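Putative uncharacterized protein (Emericella nidulans, PDB 3PGB) is a copper amine oxidase that probably oxidises primary amines, using a topaquinone cofactor and a bound copper ion in each subunit. Local coordinates at residues L386-A391 with S632-H637; A452-A457 with T468-F473. All blocks are in the same frame, centred on the assembly; numbering follows the deposited sequence.

Interaction 1 (L386-A391 with S632-H637); sequences LAHYAA and SSNLVH
His388 and Ser632 meet where a loop built on an ST motif packs against strand 374-389 in the copper amine oxidase enzyme domain. The polar part is a single bond across the segments: His388 NE2 and Ser632 OG lie 2.7 Å apart, nearly straight at 176°, with the oxygen at the ring edge and in its plane. With CG anti to the backbone N (chi1 -160°), the imidazole extends from the strand to reach the loop. Its other nitrogen, ND1, donates to Tyr389 O at 3.1 Å, so both ring nitrogens are engaged and rotation about the CB-CG bond is restrained. Ser632 OG also accepts from Leu635 N at 3.1 Å, which defines the ST motif and ties the histidine's partner to the loop backbone.

The Asn634 amide approaches the imidazole obliquely, the planes 17° apart, with Asn634 ND2 3.6 Å from His388 CE1; that same ND2 is hydrogen-bonded to Ser397 O. On the strand, the Tyr389 hydroxyl is hydrogen-bonded to the topaquinone at position 484 and its ring meets copper ligand His532, so the residue next to His388 in the strand lies against the cofactor and copper site.

The apolar part rests on Leu635 CD1, which sits 3.9 Å from His388 CD2 at the ring edge and meets Leu386 CD2 tip to tip at 3.7 Å.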
loop_
_atom_site.group_PDB
_atom_site.type_symbol
_atom_site.label_atom_id
_atom_site.label_comp_id
_atom_site.label_asym_id
_atom_site.label_seq_id
_atom_site.Cartn_x
_atom_site.Cartn_y
_atom_site.Cartn_z
ATOM N N LEU A 386 2.269 19.569 -6.187
ATOM C CA LEU A 386 1.479 20.083 -7.294
ATOM C C LEU A 386 0.027 19.647 -7.140
ATOM O O LEU A 386 -0.244 18.498 -6.786
ATOM C CB LEU A 386 2.052 19.597 -8.631
ATOM C CG LEU A 386 1.256 19.868 -9.910
ATOM C CD1 LEU A 386 0.847 21.321 -10.004
ATOM C CD2 LEU A 386 2.059 19.461 -11.122
ATOM N N ALA A 387 -0.893 20.581 -7.384
ATOM C CA ALA A 387 -2.315 20.278 -7.507
ATOM C C ALA A 387 -2.795 20.824 -8.848
ATOM O O ALA A 387 -3.212 21.986 -8.950
ATOM C CB ALA A 387 -3.096 20.901 -6.369
ATOM N N HIS A 388 -2.718 19.977 -9.873
ATOM C CA HIS A 388 -3.030 20.369 -11.245
ATOM C C HIS A 388 -4.456 19.964 -11.584
ATOM O O HIS A 388 -4.775 18.784 -11.602
ATOM C CB HIS A 388 -2.055 19.693 -12.206
ATOM C CG HIS A 388 -1.968 20.354 -13.545
ATOM N ND1 HIS A 388 -3.057 20.503 -14.376
ATOM C CD2 HIS A 388 -0.915 20.893 -14.202
ATOM C CE1 HIS A 388 -2.680 21.113 -15.484
ATOM N NE2 HIS A 388 -1.385 21.360 -15.404
ATOM N N TYR A 389 -5.304 20.949 -11.856
ATOM C CA TYR A 389 -6.716 20.709 -12.165
ATOM C C TYR A 389 -7.010 20.752 -13.670
ATOM O O TYR A 389 -6.145 21.075 -14.485
ATOM C CB TYR A 389 -7.588 21.737 -11.444
ATOM C CG TYR A 389 -7.609 21.552 -9.955
ATOM C CD1 TYR A 389 -6.524 21.938 -9.169
ATOM C CD2 TYR A 389 -8.708 20.989 -9.326
ATOM C CE1 TYR A 389 -6.543 21.759 -7.802
ATOM C CE2 TYR A 389 -8.732 20.810 -7.967
ATOM C CZ TYR A 389 -7.650 21.191 -7.208
ATOM O OH TYR A 389 -7.693 21.008 -5.846
ATOM N N ALA A 390 -8.246 20.400 -14.014
ATOM C CA ALA A 390 -8.752 20.488 -15.380
ATOM C C ALA A 390 -10.260 20.615 -15.298
ATOM O O ALA A 390 -10.872 20.102 -14.356
ATOM C CB ALA A 390 -8.369 19.255 -16.181
ATOM N N ALA A 391 -10.856 21.298 -16.272
ATOM C CA ALA A 391 -12.300 21.508 -16.286
ATOM C C ALA A 391 -12.747 22.157 -17.586
ATOM O O ALA A 391 -11.923 22.607 -18.378
ATOM C CB ALA A 391 -12.722 22.362 -15.103
ATOM N N SER A 632 1.890 21.031 -19.996
ATOM C CA SER A 632 0.833 21.840 -19.389
ATOM C C SER A 632 0.911 23.318 -19.775
ATOM O O SER A 632 1.971 23.935 -19.690
ATOM C CB SER A 632 0.877 21.710 -17.864
ATOM O OG SER A 632 0.085 22.706 -17.244
ATOM N N SER A 633 -0.219 23.869 -20.203
ATOM C CA SER A 633 -0.335 25.299 -20.471
ATOM C C SER A 633 -0.328 26.106 -19.169
ATOM O O SER A 633 0.104 27.257 -19.157
ATOM C CB SER A 633 -1.614 25.600 -21.265
ATOM O OG SER A 633 -1.585 24.999 -22.552
ATOM N N ASN A 634 -0.807 25.510 -18.080
ATOM C CA ASN A 634 -0.791 26.174 -16.777
ATOM C C ASN A 634 0.620 26.358 -16.223
ATOM O O ASN A 634 0.952 27.407 -15.656
ATOM C CB ASN A 634 -1.583 25.370 -15.746
ATOM C CG ASN A 634 -3.064 25.358 -16.013
ATOM O OD1 ASN A 634 -3.563 26.064 -16.890
ATOM N ND2 ASN A 634 -3.782 24.547 -15.247
ATOM N N LEU A 635 1.434 25.317 -16.373
ATOM C CA LEU A 635 2.726 25.250 -15.707
ATOM C C LEU A 635 3.843 25.847 -16.534
ATOM O O LEU A 635 4.718 26.521 -15.999
ATOM C CB LEU A 635 3.074 23.796 -15.374
ATOM C CG LEU A 635 2.323 23.165 -14.207
ATOM C CD1 LEU A 635 2.837 21.758 -13.974
ATOM C CD2 LEU A 635 2.478 24.011 -12.958
ATOM N N VAL A 636 3.818 25.582 -17.835
ATOM C CA VAL A 636 4.919 25.939 -18.721
ATOM C C VAL A 636 6.206 25.299 -18.167
ATOM O O VAL A 636 6.304 24.076 -18.152
ATOM C CB VAL A 636 4.997 27.469 -18.940
ATOM C CG1 VAL A 636 6.034 27.820 -19.997
ATOM C CG2 VAL A 636 3.634 27.994 -19.360
ATOM N N HIS A 637 7.164 26.085 -17.681
ATOM C CA HIS A 637 8.425 25.515 -17.184
ATOM C C HIS A 637 8.476 25.370 -15.649
ATOM O O HIS A 637 9.520 25.001 -15.104
ATOM C CB HIS A 637 9.619 26.356 -17.663
ATOM C CG HIS A 637 9.755 26.426 -19.153
ATOM N ND1 HIS A 637 9.924 25.305 -19.940
ATOM C CD2 HIS A 637 9.778 27.484 -19.999
ATOM C CE1 HIS A 637 10.028 25.668 -21.206
ATOM N NE2 HIS A 637 9.945 26.986 -21.270
#

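Interaction 2 (A452-A457 with T468-F473); sequences ADYPMA and TKNVYF
Ala457 and Thr468 form an antiparallel hydrogen-bonded pair, CA atoms 5.2 Å apart, with Thr468 N donating to Ala457 O at 2.9 Å. Met456 and Ala457 both face Thr468 in a classic beta bulge: Thr468 O takes a 2.8 Å bond from Met456 N and a weak one, 3.5 Å, from Ala457 N. Toward its start, 452-457 bows away from the strand, and at Ala452 the two segments meet again, Ala452 N donating to Asn470 O (2.9 Å, 162°). A water in the bow bonds to Ala452 O and accepts from Asn470 N.

Asn470 has the largest share of the contact. With CG anti to the backbone N (chi1 -176°), its amide points into the bow, and Asn470 CB passes 3.2 Å from Tyr454 O. ND2 approaches the Tyr454 ring obliquely, 3.2 Å from CZ, the amide and ring planes 56° apart. Ala452 CB lies over one face of that ring, offset toward its rim, and touches the edge of the Tyr472 ring at CE2.

Arg503 of the second subunit makes a cation-pi contact with Tyr454, and Arg476 of that subunit bonds Asp453 O. Backbone bonds and a water thus tie the loop to the strand, while its aromatic and carbonyl groups serve the dimer interface.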
loop_
_atom_site.group_PDB
_atom_site.type_symbol
_atom_site.label_atom_id
_atom_site.label_comp_id
_atom_site.label_asym_id
_atom_site.label_seq_id
_atom_site.Cartn_x
_atom_site.Cartn_y
_atom_site.Cartn_z
ATOM N N ALA A 452 2.554 -2.959 14.363
ATOM C CA ALA A 452 1.728 -3.167 13.172
ATOM C C ALA A 452 0.713 -4.269 13.403
ATOM O O ALA A 452 0.974 -5.212 14.154
ATOM C CB ALA A 452 2.597 -3.505 11.978
ATOM N N ASP A 453 -0.437 -4.161 12.745
ATOM C CA ASP A 453 -1.488 -5.170 12.884
ATOM C C ASP A 453 -1.108 -6.543 12.298
ATOM O O ASP A 453 -1.863 -7.503 12.444
ATOM C CB ASP A 453 -2.819 -4.669 12.291
ATOM C CG ASP A 453 -2.850 -4.674 10.766
ATOM O OD1 ASP A 453 -1.790 -4.524 10.125
ATOM O OD2 ASP A 453 -3.965 -4.797 10.205
ATOM N N TYR A 454 0.051 -6.625 11.642
ATOM C CA TYR A 454 0.564 -7.879 11.090
ATOM C C TYR A 454 2.012 -8.060 11.544
ATOM O O TYR A 454 2.727 -7.080 11.710
ATOM C CB TYR A 454 0.487 -7.854 9.549
ATOM C CG TYR A 454 1.399 -6.828 8.892
ATOM C CD1 TYR A 454 0.971 -5.527 8.659
ATOM C CD2 TYR A 454 2.697 -7.164 8.514
ATOM C CE1 TYR A 454 1.812 -4.586 8.059
ATOM C CE2 TYR A 454 3.540 -6.238 7.925
ATOM C CZ TYR A 454 3.094 -4.952 7.698
ATOM O OH TYR A 454 3.934 -4.039 7.108
ATOM N N PRO A 455 2.458 -9.313 11.722
ATOM C CA PRO A 455 3.816 -9.571 12.186
ATOM C C PRO A 455 4.848 -9.307 11.098
ATOM O O PRO A 455 4.498 -9.223 9.928
ATOM C CB PRO A 455 3.783 -11.060 12.529
ATOM C CG PRO A 455 2.822 -11.626 11.576
ATOM C CD PRO A 455 1.767 -10.563 11.368
ATOM N N MET A 456 6.109 -9.175 11.497
ATOM C CA MET A 456 7.209 -8.974 10.556
ATOM C C MET A 456 7.477 -10.243 9.733
ATOM O O MET A 456 7.650 -10.185 8.513
ATOM C CB MET A 456 8.478 -8.578 11.329
ATOM C CG MET A 456 9.765 -8.492 10.503
ATOM S SD MET A 456 9.873 -6.969 9.545
ATOM C CE MET A 456 8.638 -7.300 8.328
ATOM N N ALA A 457 7.515 -11.385 10.414
ATOM C CA ALA A 457 7.865 -12.653 9.782
ATOM C C ALA A 457 7.302 -13.825 10.579
ATOM O O ALA A 457 7.010 -13.702 11.771
ATOM C CB ALA A 457 9.380 -12.773 9.666
ATOM N N THR A 468 7.811 -13.150 14.454
ATOM C CA THR A 468 8.475 -11.912 14.865
ATOM C C THR A 468 7.484 -10.761 14.733
ATOM O O THR A 468 6.790 -10.650 13.719
ATOM C CB THR A 468 9.696 -11.595 13.975
ATOM O OG1 THR A 468 10.632 -12.677 14.025
ATOM C CG2 THR A 468 10.382 -10.325 14.435
ATOM N N LYS A 469 7.414 -9.910 15.752
ATOM C CA LYS A 469 6.516 -8.763 15.712
ATOM C C LYS A 469 7.043 -7.708 14.753
ATOM O O LYS A 469 8.243 -7.632 14.510
ATOM C CB LYS A 469 6.346 -8.145 17.104
ATOM C CG LYS A 469 5.701 -9.061 18.139
ATOM C CD LYS A 469 5.142 -8.269 19.332
ATOM C CE LYS A 469 3.614 -8.200 19.333
ATOM N NZ LYS A 469 3.026 -7.679 18.071
ATOM N N ASN A 470 6.136 -6.904 14.209
ATOM C CA ASN A 470 6.496 -5.780 13.348
ATOM C C ASN A 470 6.311 -4.472 14.112
ATOM O O ASN A 470 5.264 -3.812 14.018
ATOM C CB ASN A 470 5.647 -5.792 12.069
ATOM C CG ASN A 470 6.032 -4.702 11.088
ATOM O OD1 ASN A 470 7.087 -4.087 11.199
ATOM N ND2 ASN A 470 5.170 -4.459 10.116
ATOM N N VAL A 471 7.331 -4.109 14.883
ATOM C CA VAL A 471 7.335 -2.846 15.605
ATOM C C VAL A 471 8.172 -1.840 14.823
ATOM O O VAL A 471 9.351 -2.093 14.551
ATOM C CB VAL A 471 7.892 -3.009 17.029
ATOM C CG1 VAL A 471 7.812 -1.686 17.778
ATOM C CG2 VAL A 471 7.125 -4.092 17.773
ATOM N N TYR A 472 7.558 -0.718 14.451
ATOM C CA TYR A 472 8.216 0.288 13.621
ATOM C C TYR A 472 8.090 1.704 14.191
ATOM O O TYR A 472 7.200 1.976 14.998
ATOM C CB TYR A 472 7.666 0.234 12.189
ATOM C CG TYR A 472 6.204 0.596 12.039
ATOM C CD1 TYR A 472 5.814 1.887 11.708
ATOM C CD2 TYR A 472 5.211 -0.365 12.196
ATOM C CE1 TYR A 472 4.470 2.219 11.567
ATOM C CE2 TYR A 472 3.875 -0.044 12.052
ATOM C CZ TYR A 472 3.511 1.248 11.740
ATOM O OH TYR A 472 2.180 1.555 11.596
ATOM N N PHE A 473 8.983 2.592 13.747
ATOM C CA PHE A 473 9.041 3.980 14.217
ATOM C C PHE A 473 8.549 4.958 13.147
ATOM O O PHE A 473 8.863 4.797 11.970
ATOM C CB PHE A 473 10.473 4.314 14.617
ATOM C CG PHE A 473 10.635 5.656 15.254
ATOM C CD1 PHE A 473 10.381 5.828 16.605
ATOM C CD2 PHE A 473 11.069 6.745 14.512
ATOM C CE1 PHE A 473 10.538 7.070 17.204
ATOM C CE2 PHE A 473 11.228 7.988 15.100
ATOM C CZ PHE A 473 10.963 8.153 16.451
HETATM O O HOH W 1 3.156 -6.706 14.646
#

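How the interactions relate
The centres of the two interactions are 41 Å apart, on opposite sides of the chain's centre, and their nearest atoms are about 24 Å apart, so they do not touch. Along the chain, interaction 2 is nested within the loop closed by interaction 1: strand 374-389 comes first, then the local turn-back joining 452-457 to 468-473, and finally the loop 632-637. All four segments belong to the copper amine oxidase enzyme domain. Interaction 1 joins distant parts of the sequence beside the copper and topaquinone site, whereas interaction 2 shapes the loop that leads from strand 437-451 into strand 457-460, which pairs with strand 464-479. Both contacts touch the second subunit, so the dimer interface extends to two well-separated regions of this domain.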